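Protein-glutaminase (PDB 2ZK9) hydrolyses the side-chain amide of glutamine residues in proteins, converting them to glutamate with release of ammonia. Local coordinates at residues S13-I18 against I102-F107; C42-H47 against N140-S145; C60-V65 against V84-S89; G67-S72 against A129-Y134. All blocks are in the same frame, centred on the assembly; numbering follows the deposited sequence.

Overall arrangement
The strand pair of contact 3 lies in the central part of the five-stranded sheet. Contact 2 lies about 9 Å from contact 3, centre to centre, and joins it through K62, whose NZ is 3.0 Å from H47 ND1. Contact 1 lies about 12 Å from it, joined where I102 N meets I86 O at 3.0 Å. Contact 4, about 16 Å from contact 3, sits toward the surface on strand 130-138, the neighbour of strand 61-66. C42 of contact 2 lies beside the modelled sodium ion and touches H83, which is hydrogen-bonded to D103 of contact 1. This is consistent with the Cys-His-Asp triad of papain-like enzymes, with C42 at the start of helix 42-55.

Contact 1: residues S13-I18 against I102-F107; sequences SLFNQI and IDPSLF
F15 and I18 of helix 8-19 pack against I102, at the end of strand 97-102, and P104 in the loop that follows, a largely apolar meeting. From CB, F15 runs with CG anti to its own nitrogen (chi1 -179°), which carries the ring off the helix toward the loop. CD1 has N16 OD1 at the ring edge, in its plane. On the other side CD2 lies 3.8 Å from I102 CG2. CE2 touches the same methyl and comes within 4.2 Å of P104 CG. CZ, at the far end, has F107 O near the ring plane at 4.0 Å. I18 completes the grip with two branches: its CD1 is 4.0 Å from I102 CG2, and its CG2 is 4.1 Å from P104 CG. An alanine at F15 removes the ring, and would probably leave a gap between I102 CG2, P104 CG and F107 O. The loop is itself braced by an Asx turn, D103 OD1 accepting from S105 N. I102 is backbone-bonded to I86 of strand 82-91. Helix 8-19 thus packs on the end of strand 97-102, with helix 42-55 touching I18 and P104 through M49 and helix 114-120 touching F107.

Contact 2: residues C42-H47 against N140-S145; sequences CYARAH and NVYYRS. With NA (sodium ion), chain B.
Y142 slots its ring between Y43 and H47, one turn apart on helix 42-55, and the three form an aromatic cluster. Y43 turns its edge to the face of Y142 in an offset edge-to-face pair, centroids 5.3 Å apart and planes at 82°; Y43 CD2 reaches Y142 OH at 3.2 Å. Y142 in turn presents its own edge to the face of H47, with planes at 62° and Y142 CD2 only 3.6 Å from H47 CG. The Y142 chi1 of -168° sends the ring toward the helix, although its CB does not point there.

Polar links run through water. One water donates to both Y43 O (2.9 Å) and Y142 O (2.8 Å), tying backbone to backbone; a second joins H47 NE2 to N140 O. The polar ends of the rings look beyond the contact: Y142 OH bonds N158 OD1, and H47 ND1 meets K62 NZ. An alanine in place of Y142 would probably leave N158 without this partner and Y43 and H47 with a gap between them.

The metal contact is at the first turn: C42 SG lies 2.2 Å from the sodium ion, with two waters as further ligands. That length is short for sodium, so the details of the bond are doubtful.

Y142 and Y143 form a classic beta bulge opposite L151 of strand 150-152. Helix 157-165 closes over Y43, H47 and Y142 through N158, T159 and V162, while strand 82-91 touches C42 and Y43 through Y82.

Contact 3: residues C60-V65 against V84-S89; sequences CEKQFV and VAILVS
Residues E61-V65 and V84-S89 run antiparallel as neighbouring strands, their axes 4.3 Å apart at closest and 137° between directions, a marked twist. E61 with L87 and Q63 with A85 are hydrogen-bonded pairs; K62 with I86 and F64 with V84 are non-hydrogen-bonded ones. The bond from L87 N to E61 O is nearly straight (2.9 Å, 178° at the hydrogen), yet L87 N sits well above the carbonyl plane. A85 N to Q63 O is the longest of the four at 3.3 Å.

F64 and V84 lie side by side. With F64 CG beside its backbone N (chi1 -67°), the ring offers a face to V84 CG2, which stands 3.6 Å from the ring centroid in a CH-pi contact. Farther along, C60 SG rests 3.7 Å from I86 CG2, and K62 CE passes the same methyl. K62 NZ is buried and is hydrogen-bonded to V141 O and G139 O, which with H47 can take up its three N-H groups.

On the E61-Q63 face, E61 OE1 and L87 CD2 meet at 3.8 Å. A water donates to E61 OE1 (2.7 Å) and to L87 O, and accepts from S89 OG, while K99 forms a salt bridge to the same carboxylate oxygen. Q63 spreads its amide between N136 and D114 on NE2 and R118 on OE1.

Strand 130-138 flanks strand 61-66 and strand 97-102 flanks strand 82-91. Helix 42-55 packs on C60, V84 and I86, and helix 114-120 on Q63 and A85 across the sheet.

Contact 4: residues G67-S72 against A129-Y134; sequences GNLKAS and ASVSSY
A129 CA lies above the plane of the N68 carboxamide, beside ND2 (3.8 Å), and this amide nitrogen donates to a water that also meets S130 OG. This is a short antiparallel beta pairing: G67 with V131 is the non-hydrogen-bonded pair and N68 with S130 the hydrogen-bonded one. It occurs where the chain turns a corner between strands 61-66 and 69-72. S130 N gives N68 O a sound bond of 2.9 Å (157° at the hydrogen), whereas N68 N to S130 O is weak, bent to 125°. A second water lies 2.7 Å from S130 OG and takes a weak bond from N68 N.

G67 brings its CA to within 3.4 Å of S130 O. Any CB here would collide with S130 O, and the backbone angles alone would jam it, so only glycine suits the close approach. Beyond it, S132 and S133 form a classic beta bulge opposite Y66. L69 CD2 reaches back to V131 CG2 at 4.3 Å. At the other end K70 sends NZ to S128 O and C126 O, while its CG lies 3.7 Å from A129 CB.

Contact 1: residues S13-I18 against I102-F107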
loop_
_atom_site.group_PDB
_atom_site.type_symbol
_atom_site.label_atom_id
_atom_site.label_comp_id
_atom_site.label_asym_id
_atom_site.label_seq_id
_atom_site.Cartn_x
_atom_site.Cartn_y
_atom_site.Cartn_z
ATOM N N SER A 13 -11.191 -8.267 -9.535
ATOM C CA SER A 13 -11.790 -8.891 -8.372
ATOM C C SER A 13 -10.943 -8.632 -7.133
ATOM O O SER A 13 -11.454 -8.331 -6.034
ATOM C CB SER A 13 -11.963 -10.417 -8.621
ATOM O OG SER A 13 -12.422 -10.972 -7.408
ATOM N N LEU A 14 -9.638 -8.859 -7.261
ATOM C CA LEU A 14 -8.751 -8.655 -6.121
ATOM C C LEU A 14 -8.755 -7.168 -5.699
ATOM O O LEU A 14 -8.774 -6.872 -4.483
ATOM C CB LEU A 14 -7.360 -9.138 -6.460
ATOM C CG LEU A 14 -7.167 -10.613 -6.674
ATOM C CD1 LEU A 14 -5.823 -10.864 -7.342
ATOM C CD2 LEU A 14 -7.240 -11.312 -5.305
ATOM N N PHE A 15 -8.742 -6.240 -6.644
ATOM C CA PHE A 15 -8.851 -4.822 -6.304
ATOM C C PHE A 15 -10.128 -4.567 -5.491
ATOM O O PHE A 15 -10.091 -3.878 -4.460
ATOM C CB PHE A 15 -8.804 -3.969 -7.577
ATOM C CG PHE A 15 -8.884 -2.506 -7.211
ATOM C CD1 PHE A 15 -10.090 -1.816 -7.160
ATOM C CD2 PHE A 15 -7.750 -1.833 -6.895
ATOM C CE1 PHE A 15 -10.112 -0.504 -6.765
ATOM C CE2 PHE A 15 -7.770 -0.523 -6.484
ATOM C CZ PHE A 15 -8.954 0.122 -6.382
ATOM N N ASN A 16 -11.251 -5.095 -5.975
ATOM C CA ASN A 16 -12.495 -4.898 -5.251
ATOM C C ASN A 16 -12.461 -5.495 -3.859
ATOM O O ASN A 16 -12.986 -4.906 -2.886
ATOM C CB ASN A 16 -13.660 -5.470 -6.100
ATOM C CG ASN A 16 -13.937 -4.651 -7.328
ATOM O OD1 ASN A 16 -13.631 -3.464 -7.450
ATOM N ND2 ASN A 16 -14.543 -5.382 -8.284
ATOM N N GLN A 17 -11.872 -6.681 -3.727
ATOM C CA GLN A 17 -11.745 -7.304 -2.413
ATOM C C GLN A 17 -10.959 -6.416 -1.463
ATOM O O GLN A 17 -11.320 -6.280 -0.281
ATOM C CB GLN A 17 -11.080 -8.673 -2.497
ATOM C CG GLN A 17 -11.915 -9.685 -3.300
ATOM C CD GLN A 17 -11.134 -10.944 -3.381
ATOM O OE1 GLN A 17 -10.694 -11.399 -2.321
ATOM N NE2 GLN A 17 -10.922 -11.467 -4.584
ATOM N N ILE A 18 -9.891 -5.836 -1.953
ATOM C CA ILE A 18 -9.080 -4.895 -1.128
ATOM C C ILE A 18 -9.890 -3.683 -0.784
ATOM O O ILE A 18 -9.926 -3.271 0.387
ATOM C CB ILE A 18 -7.788 -4.563 -1.914
ATOM C CG1 ILE A 18 -6.825 -5.771 -1.904
ATOM C CG2 ILE A 18 -7.133 -3.356 -1.280
ATOM C CD1 ILE A 18 -5.710 -5.653 -2.893
ATOM N N ILE A 102 -1.434 -1.545 -6.692
ATOM C CA ILE A 102 -2.714 -1.333 -6.022
ATOM C C ILE A 102 -2.432 -0.514 -4.800
ATOM O O ILE A 102 -1.656 -0.915 -3.912
ATOM C CB ILE A 102 -3.447 -2.641 -5.718
ATOM C CG1 ILE A 102 -3.833 -3.341 -7.049
ATOM C CG2 ILE A 102 -4.630 -2.368 -4.849
ATOM C CD1 ILE A 102 -4.509 -4.685 -6.896
ATOM N N ASP A 103 -3.024 0.685 -4.727
ATOM C CA ASP A 103 -2.848 1.538 -3.576
ATOM C C ASP A 103 -4.059 2.480 -3.455
ATOM O O ASP A 103 -4.019 3.624 -3.892
ATOM C CB ASP A 103 -1.590 2.396 -3.645
ATOM C CG ASP A 103 -1.388 3.245 -2.430
ATOM O OD1 ASP A 103 -2.229 3.158 -1.474
ATOM O OD2 ASP A 103 -0.402 3.991 -2.405
ATOM N N PRO A 104 -5.120 2.014 -2.823
ATOM C CA PRO A 104 -6.307 2.871 -2.615
ATOM C C PRO A 104 -6.102 4.073 -1.752
ATOM O O PRO A 104 -7.016 4.905 -1.683
ATOM C CB PRO A 104 -7.314 1.879 -2.003
ATOM C CG PRO A 104 -6.930 0.548 -2.521
ATOM C CD PRO A 104 -5.416 0.612 -2.461
ATOM N N SER A 105 -4.987 4.228 -1.066
ATOM C CA SER A 105 -4.714 5.489 -0.368
ATOM C C SER A 105 -4.434 6.650 -1.331
ATOM O O SER A 105 -4.602 7.773 -0.945
ATOM C CB SER A 105 -3.630 5.372 0.696
ATOM O OG SER A 105 -2.293 5.251 0.178
ATOM N N LEU A 106 -4.022 6.329 -2.549
ATOM C CA LEU A 106 -3.721 7.313 -3.590
ATOM C C LEU A 106 -4.620 7.175 -4.807
ATOM O O LEU A 106 -4.802 8.170 -5.508
ATOM C CB LEU A 106 -2.248 7.273 -3.976
ATOM C CG LEU A 106 -1.280 7.652 -2.858
ATOM C CD1 LEU A 106 0.158 7.472 -3.347
ATOM C CD2 LEU A 106 -1.513 9.055 -2.365
ATOM N N PHE A 107 -5.057 5.986 -5.142
ATOM C CA PHE A 107 -5.812 5.679 -6.329
ATOM C C PHE A 107 -6.963 4.772 -5.945
ATOM O O PHE A 107 -6.874 3.532 -5.928
ATOM C CB PHE A 107 -4.909 5.041 -7.393
ATOM C CG PHE A 107 -3.834 5.975 -7.845
ATOM C CD1 PHE A 107 -4.069 6.881 -8.848
ATOM C CD2 PHE A 107 -2.574 5.914 -7.273
ATOM C CE1 PHE A 107 -3.089 7.716 -9.321
ATOM C CE2 PHE A 107 -1.575 6.762 -7.692
ATOM C CZ PHE A 107 -1.821 7.625 -8.731
#

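Contact 2: residues C42-H47 against N140-S145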
loop_
_atom_site.group_PDB
_atom_site.type_symbol
_atom_site.label_atom_id
_atom_site.label_comp_id
_atom_site.label_asym_id
_atom_site.label_seq_id
_atom_site.Cartn_x
_atom_site.Cartn_y
_atom_site.Cartn_z
ATOM N N CYS A 42 1.741 2.989 5.995
ATOM C CA CYS A 42 1.733 2.429 4.617
ATOM C C CYS A 42 2.204 0.998 4.583
ATOM O O CYS A 42 1.680 0.176 3.826
ATOM C CB CYS A 42 2.589 3.273 3.709
ATOM S SG CYS A 42 4.262 3.542 4.211
ATOM N N TYR A 43 3.208 0.682 5.389
ATOM C CA TYR A 43 3.778 -0.666 5.455
ATOM C C TYR A 43 2.720 -1.652 5.861
ATOM O O TYR A 43 2.657 -2.774 5.338
ATOM C CB TYR A 43 5.011 -0.613 6.381
ATOM C CG TYR A 43 4.745 0.022 7.710
ATOM C CD1 TYR A 43 4.903 1.369 7.970
ATOM C CD2 TYR A 43 4.265 -0.757 8.761
ATOM C CE1 TYR A 43 4.633 1.934 9.214
ATOM C CE2 TYR A 43 4.006 -0.244 9.983
ATOM C CZ TYR A 43 4.187 1.111 10.225
ATOM O OH TYR A 43 3.897 1.606 11.478
ATOM N N ALA A 44 1.897 -1.294 6.855
ATOM C CA ALA A 44 0.832 -2.178 7.337
ATOM C C ALA A 44 -0.257 -2.302 6.297
ATOM O O ALA A 44 -0.783 -3.392 6.048
ATOM C CB ALA A 44 0.314 -1.647 8.658
ATOM N N ARG A 45 -0.641 -1.180 5.660
ATOM C CA ARG A 45 -1.667 -1.281 4.616
ATOM C C ARG A 45 -1.227 -2.226 3.509
ATOM O O ARG A 45 -2.003 -3.023 3.011
ATOM C CB ARG A 45 -2.042 0.086 4.073
ATOM C CG ARG A 45 -2.563 1.084 5.098
ATOM C CD ARG A 45 -3.264 2.252 4.491
ATOM N NE ARG A 45 -2.486 3.035 3.503
ATOM C CZ ARG A 45 -1.618 3.971 3.818
ATOM N NH1 ARG A 45 -1.347 4.323 5.053
ATOM N NH2 ARG A 45 -0.939 4.603 2.845
ATOM N N ALA A 46 0.044 -2.111 3.101
ATOM C CA ALA A 46 0.552 -2.941 2.003
ATOM C C ALA A 46 0.573 -4.395 2.376
ATOM O O ALA A 46 0.225 -5.273 1.586
ATOM C CB ALA A 46 1.918 -2.448 1.558
ATOM N N HIS A 47 0.995 -4.712 3.621
ATOM C CA HIS A 47 1.070 -6.102 4.018
ATOM C C HIS A 47 -0.326 -6.720 4.171
ATOM O O HIS A 47 -0.505 -7.906 3.916
ATOM C CB HIS A 47 1.888 -6.218 5.313
ATOM C CG HIS A 47 2.827 -7.381 5.319
ATOM N ND1 HIS A 47 3.644 -7.614 4.309
ATOM C CD2 HIS A 47 3.132 -8.328 6.254
ATOM C CE1 HIS A 47 4.451 -8.623 4.551
ATOM N NE2 HIS A 47 4.128 -9.087 5.740
ATOM N N ASN A 140 6.851 -10.457 0.634
ATOM C CA ASN A 140 6.976 -10.770 2.067
ATOM C C ASN A 140 7.795 -9.731 2.820
ATOM O O ASN A 140 7.759 -9.730 4.051
ATOM C CB ASN A 140 7.447 -12.186 2.311
ATOM C CG ASN A 140 8.863 -12.494 2.028
ATOM O OD1 ASN A 140 9.343 -13.508 2.662
ATOM N ND2 ASN A 140 9.505 -11.802 1.202
ATOM N N VAL A 141 8.524 -8.864 2.144
ATOM C CA VAL A 141 9.244 -7.817 2.830
ATOM C C VAL A 141 8.258 -6.794 3.373
ATOM O O VAL A 141 7.468 -6.201 2.636
ATOM C CB VAL A 141 10.265 -7.143 1.874
ATOM C CG1 VAL A 141 10.909 -5.964 2.548
ATOM C CG2 VAL A 141 11.306 -8.178 1.419
ATOM N N TYR A 142 8.330 -6.549 4.667
ATOM C CA TYR A 142 7.463 -5.576 5.323
ATOM C C TYR A 142 7.994 -4.167 5.172
ATOM O O TYR A 142 7.239 -3.215 4.900
ATOM C CB TYR A 142 7.371 -5.931 6.771
ATOM C CG TYR A 142 6.303 -5.234 7.628
ATOM C CD1 TYR A 142 6.649 -4.704 8.840
ATOM C CD2 TYR A 142 4.972 -5.179 7.246
ATOM C CE1 TYR A 142 5.686 -4.098 9.670
ATOM C CE2 TYR A 142 4.021 -4.645 8.048
ATOM C CZ TYR A 142 4.378 -4.110 9.265
ATOM O OH TYR A 142 3.364 -3.587 10.053
ATOM N N TYR A 143 9.293 -3.994 5.344
ATOM C CA TYR A 143 9.966 -2.708 5.166
ATOM C C TYR A 143 11.377 -2.983 4.601
ATOM O O TYR A 143 12.049 -3.907 5.025
ATOM C CB TYR A 143 10.059 -1.899 6.441
ATOM C CG TYR A 143 10.852 -0.632 6.308
ATOM C CD1 TYR A 143 10.367 0.453 5.524
ATOM C CD2 TYR A 143 12.132 -0.506 6.813
ATOM C CE1 TYR A 143 11.101 1.603 5.343
ATOM C CE2 TYR A 143 12.867 0.637 6.659
ATOM C CZ TYR A 143 12.346 1.692 5.930
ATOM O OH TYR A 143 13.141 2.811 5.789
ATOM N N ARG A 144 11.779 -2.105 3.696
ATOM C CA ARG A 144 13.085 -2.080 3.065
ATOM C C ARG A 144 13.718 -0.716 3.298
ATOM O O ARG A 144 13.144 0.284 2.866
ATOM C CB ARG A 144 13.004 -2.302 1.550
ATOM C CG ARG A 144 14.342 -2.094 0.854
ATOM C CD ARG A 144 14.237 -2.270 -0.651
ATOM N NE ARG A 144 15.531 -2.161 -1.333
ATOM C CZ ARG A 144 16.137 -1.023 -1.629
ATOM N NH1 ARG A 144 15.617 0.130 -1.312
ATOM N NH2 ARG A 144 17.302 -1.039 -2.260
ATOM N N SER A 145 14.853 -0.694 3.983
ATOM C CA SER A 145 15.524 0.597 4.164
ATOM C C SER A 145 16.170 1.060 2.869
ATOM O O SER A 145 16.401 0.261 1.983
ATOM C CB SER A 145 16.595 0.415 5.263
ATOM O OG SER A 145 17.677 -0.282 4.719
HETATM NA NA NA B . 3.616 5.136 5.539
HETATM O O HOH W 1 4.806 -3.584 3.645
HETATM O O HOH W 2 6.501 -10.692 6.258
HETATM O O HOH W 3 3.589 6.411 3.389
HETATM O O HOH W 4 5.878 7.014 5.308
#

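Contact 3: residues C60-V65 against V84-S89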
loop_
_atom_site.group_PDB
_atom_site.type_symbol
_atom_site.label_atom_id
_atom_site.label_comp_id
_atom_site.label_asym_id
_atom_site.label_seq_id
_atom_site.Cartn_x
_atom_site.Cartn_y
_atom_site.Cartn_z
ATOM N N CYS A 60 2.549 -11.163 -4.482
ATOM C CA CYS A 60 2.883 -9.963 -5.197
ATOM C C CYS A 60 4.266 -9.505 -4.761
ATOM O O CYS A 60 4.880 -10.086 -3.878
ATOM C CB CYS A 60 1.839 -8.890 -4.927
ATOM S SG CYS A 60 1.658 -8.451 -3.186
ATOM N N GLU A 61 4.716 -8.436 -5.433
ATOM C CA GLU A 61 5.883 -7.693 -4.963
ATOM C C GLU A 61 5.452 -6.530 -4.123
ATOM O O GLU A 61 4.252 -6.134 -4.106
ATOM C CB GLU A 61 6.690 -7.204 -6.190
ATOM C CG GLU A 61 7.424 -8.355 -6.896
ATOM C CD GLU A 61 7.995 -7.874 -8.196
ATOM O OE1 GLU A 61 7.235 -7.699 -9.176
ATOM O OE2 GLU A 61 9.242 -7.564 -8.247
ATOM N N LYS A 62 6.379 -5.884 -3.461
ATOM C CA LYS A 62 6.247 -4.524 -2.938
ATOM C C LYS A 62 7.042 -3.611 -3.858
ATOM O O LYS A 62 8.106 -4.005 -4.339
ATOM C CB LYS A 62 6.758 -4.371 -1.526
ATOM C CG LYS A 62 6.136 -5.235 -0.461
ATOM C CD LYS A 62 4.683 -4.887 -0.160
ATOM C CE LYS A 62 4.015 -5.857 0.776
ATOM N NZ LYS A 62 4.750 -5.911 2.054
ATOM N N GLN A 63 6.581 -2.376 -4.017
ATOM C CA GLN A 63 7.476 -1.332 -4.488
ATOM C C GLN A 63 7.596 -0.295 -3.368
ATOM O O GLN A 63 6.589 0.178 -2.843
ATOM C CB GLN A 63 7.004 -0.657 -5.775
ATOM C CG GLN A 63 8.036 0.317 -6.332
ATOM C CD GLN A 63 7.759 0.803 -7.727
ATOM O OE1 GLN A 63 7.396 1.963 -7.945
ATOM N NE2 GLN A 63 7.862 -0.093 -8.712
ATOM N N PHE A 64 8.842 0.022 -3.027
ATOM C CA PHE A 64 9.197 1.070 -2.106
ATOM C C PHE A 64 9.709 2.256 -2.881
ATOM O O PHE A 64 10.550 2.082 -3.764
ATOM C CB PHE A 64 10.270 0.616 -1.123
ATOM C CG PHE A 64 9.808 -0.453 -0.166
ATOM C CD1 PHE A 64 9.321 -0.134 1.093
ATOM C CD2 PHE A 64 9.847 -1.803 -0.498
ATOM C CE1 PHE A 64 8.851 -1.082 1.969
ATOM C CE2 PHE A 64 9.376 -2.778 0.362
ATOM C CZ PHE A 64 8.879 -2.421 1.622
ATOM N N VAL A 65 9.254 3.463 -2.545
ATOM C CA VAL A 65 9.774 4.679 -3.151
ATOM C C VAL A 65 10.251 5.576 -2.025
ATOM O O VAL A 65 9.625 5.608 -0.964
ATOM C CB VAL A 65 8.689 5.338 -4.060
ATOM C CG1 VAL A 65 7.414 5.693 -3.343
ATOM C CG2 VAL A 65 9.259 6.575 -4.742
ATOM N N VAL A 84 5.136 2.778 0.249
ATOM C CA VAL A 84 5.127 1.421 -0.224
ATOM C C VAL A 84 3.696 1.054 -0.613
ATOM O O VAL A 84 2.743 1.489 0.034
ATOM C CB VAL A 84 5.718 0.438 0.827
ATOM C CG1 VAL A 84 4.989 0.481 2.146
ATOM C CG2 VAL A 84 5.777 -0.973 0.288
ATOM N N ALA A 85 3.574 0.208 -1.621
ATOM C CA ALA A 85 2.335 -0.418 -1.997
ATOM C C ALA A 85 2.653 -1.763 -2.655
ATOM O O ALA A 85 3.795 -2.143 -2.812
ATOM C CB ALA A 85 1.500 0.496 -2.893
ATOM N N ILE A 86 1.583 -2.507 -2.993
ATOM C CA ILE A 86 1.775 -3.798 -3.651
ATOM C C ILE A 86 1.841 -3.609 -5.148
ATOM O O ILE A 86 1.109 -2.808 -5.735
ATOM C CB ILE A 86 0.692 -4.827 -3.232
ATOM C CG1 ILE A 86 -0.735 -4.441 -3.604
ATOM C CG2 ILE A 86 0.855 -5.163 -1.762
ATOM C CD1 ILE A 86 -1.698 -5.593 -3.531
ATOM N N LEU A 87 2.742 -4.372 -5.768
ATOM C CA LEU A 87 3.015 -4.372 -7.187
ATOM C C LEU A 87 2.633 -5.762 -7.712
ATOM O O LEU A 87 3.324 -6.743 -7.415
ATOM C CB LEU A 87 4.483 -4.041 -7.461
ATOM C CG LEU A 87 4.879 -3.982 -8.919
ATOM C CD1 LEU A 87 4.242 -2.794 -9.620
ATOM C CD2 LEU A 87 6.378 -3.973 -9.062
ATOM N N VAL A 88 1.493 -5.846 -8.385
ATOM C CA VAL A 88 0.864 -7.085 -8.787
ATOM C C VAL A 88 1.163 -7.383 -10.247
ATOM O O VAL A 88 1.106 -6.537 -11.104
ATOM C CB VAL A 88 -0.656 -6.959 -8.565
ATOM C CG1 VAL A 88 -1.396 -8.282 -8.831
ATOM C CG2 VAL A 88 -0.933 -6.494 -7.148
ATOM N N SER A 89 1.552 -8.634 -10.526
ATOM C CA SER A 89 1.747 -9.094 -11.865
ATOM C C SER A 89 0.551 -9.883 -12.324
ATOM O O SER A 89 0.003 -10.665 -11.554
ATOM C CB SER A 89 2.944 -10.035 -11.912
ATOM O OG SER A 89 4.177 -9.346 -11.676
HETATM O O HOH W 5 4.672 -8.532 -9.121
#

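Contact 4: residues G67-S72 against A129-Y134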
loop_
_atom_site.group_PDB
_atom_site.type_symbol
_atom_site.label_atom_id
_atom_site.label_comp_id
_atom_site.label_asym_id
_atom_site.label_seq_id
_atom_site.Cartn_x
_atom_site.Cartn_y
_atom_site.Cartn_z
ATOM N N GLY A 67 12.253 9.456 -0.861
ATOM C CA GLY A 67 12.600 10.790 -1.290
ATOM C C GLY A 67 12.015 11.843 -0.429
ATOM O O GLY A 67 11.631 11.587 0.699
ATOM N N ASN A 68 11.918 13.033 -1.005
ATOM C CA ASN A 68 11.172 14.146 -0.430
ATOM C C ASN A 68 9.747 14.000 -0.971
ATOM O O ASN A 68 9.387 14.615 -1.971
ATOM C CB ASN A 68 11.790 15.465 -0.858
ATOM C CG ASN A 68 11.028 16.658 -0.342
ATOM O OD1 ASN A 68 10.347 16.574 0.673
ATOM N ND2 ASN A 68 11.101 17.753 -1.046
ATOM N N LEU A 69 8.967 13.103 -0.380
ATOM C CA LEU A 69 7.677 12.706 -0.957
ATOM C C LEU A 69 6.564 13.565 -0.376
ATOM O O LEU A 69 6.576 13.969 0.766
ATOM C CB LEU A 69 7.403 11.229 -0.679
ATOM C CG LEU A 69 8.495 10.266 -1.088
ATOM C CD1 LEU A 69 8.020 8.836 -0.821
ATOM C CD2 LEU A 69 8.915 10.430 -2.552
ATOM N N LYS A 70 5.557 13.805 -1.228
ATOM C CA LYS A 70 4.394 14.613 -0.919
ATOM C C LYS A 70 3.191 13.998 -1.624
ATOM O O LYS A 70 3.285 13.689 -2.805
ATOM C CB LYS A 70 4.587 16.048 -1.465
ATOM C CG LYS A 70 5.743 16.831 -0.977
ATOM C CD LYS A 70 5.680 17.207 0.436
ATOM C CE LYS A 70 6.834 18.142 0.908
ATOM N NZ LYS A 70 6.821 19.435 0.114
ATOM N N ALA A 71 2.057 13.889 -0.912
ATOM C CA ALA A 71 0.853 13.334 -1.501
ATOM C C ALA A 71 -0.351 14.093 -0.987
ATOM O O ALA A 71 -0.375 14.585 0.138
ATOM C CB ALA A 71 0.733 11.866 -1.191
ATOM N N SER A 72 -1.378 14.140 -1.807
ATOM C CA SER A 72 -2.645 14.785 -1.447
ATOM C C SER A 72 -3.824 13.807 -1.471
ATOM O O SER A 72 -3.861 12.944 -2.313
ATOM C CB SER A 72 -2.916 15.853 -2.466
ATOM O OG SER A 72 -4.169 16.519 -2.111
ATOM N N ALA A 129 8.913 18.407 -4.195
ATOM C CA ALA A 129 8.877 16.972 -4.024
ATOM C C ALA A 129 9.799 16.309 -5.027
ATOM O O ALA A 129 9.917 16.780 -6.149
ATOM C CB ALA A 129 7.455 16.463 -4.186
ATOM N N SER A 130 10.433 15.211 -4.640
ATOM C CA SER A 130 11.304 14.485 -5.548
ATOM C C SER A 130 11.501 13.052 -5.057
ATOM O O SER A 130 11.488 12.787 -3.862
ATOM C CB SER A 130 12.676 15.148 -5.692
ATOM O OG SER A 130 13.329 15.298 -4.464
ATOM N N VAL A 131 11.720 12.154 -6.006
ATOM C CA VAL A 131 12.080 10.754 -5.744
ATOM C C VAL A 131 13.604 10.623 -5.743
ATOM O O VAL A 131 14.246 11.039 -6.687
ATOM C CB VAL A 131 11.470 9.815 -6.783
ATOM C CG1 VAL A 131 12.010 8.404 -6.639
ATOM C CG2 VAL A 131 9.933 9.809 -6.735
ATOM N N SER A 132 14.153 10.060 -4.678
ATOM C CA SER A 132 15.583 9.795 -4.603
ATOM C C SER A 132 15.898 8.393 -5.111
ATOM O O SER A 132 16.936 8.176 -5.764
ATOM C CB SER A 132 16.162 9.926 -3.208
ATOM O OG SER A 132 15.464 9.152 -2.262
ATOM N N SER A 133 15.044 7.393 -4.881
ATOM C CA SER A 133 15.236 6.050 -5.400
ATOM C C SER A 133 13.905 5.287 -5.264
ATOM O O SER A 133 12.995 5.717 -4.582
ATOM C CB SER A 133 16.320 5.261 -4.648
ATOM O OG SER A 133 15.936 4.986 -3.324
ATOM N N TYR A 134 13.852 4.126 -5.908
ATOM C CA TYR A 134 12.756 3.182 -5.686
ATOM C C TYR A 134 13.288 1.781 -5.861
ATOM O O TYR A 134 14.331 1.581 -6.517
ATOM C CB TYR A 134 11.532 3.425 -6.565
ATOM C CG TYR A 134 11.635 3.000 -7.982
ATOM C CD1 TYR A 134 12.225 3.875 -8.906
ATOM C CD2 TYR A 134 11.190 1.783 -8.460
ATOM C CE1 TYR A 134 12.341 3.521 -10.218
ATOM C CE2 TYR A 134 11.298 1.409 -9.796
ATOM C CZ TYR A 134 11.895 2.312 -10.680
ATOM O OH TYR A 134 12.044 2.037 -11.999
HETATM O O HOH W 6 12.644 17.828 -3.558
HETATM O O HOH W 7 14.596 13.379 -3.049
#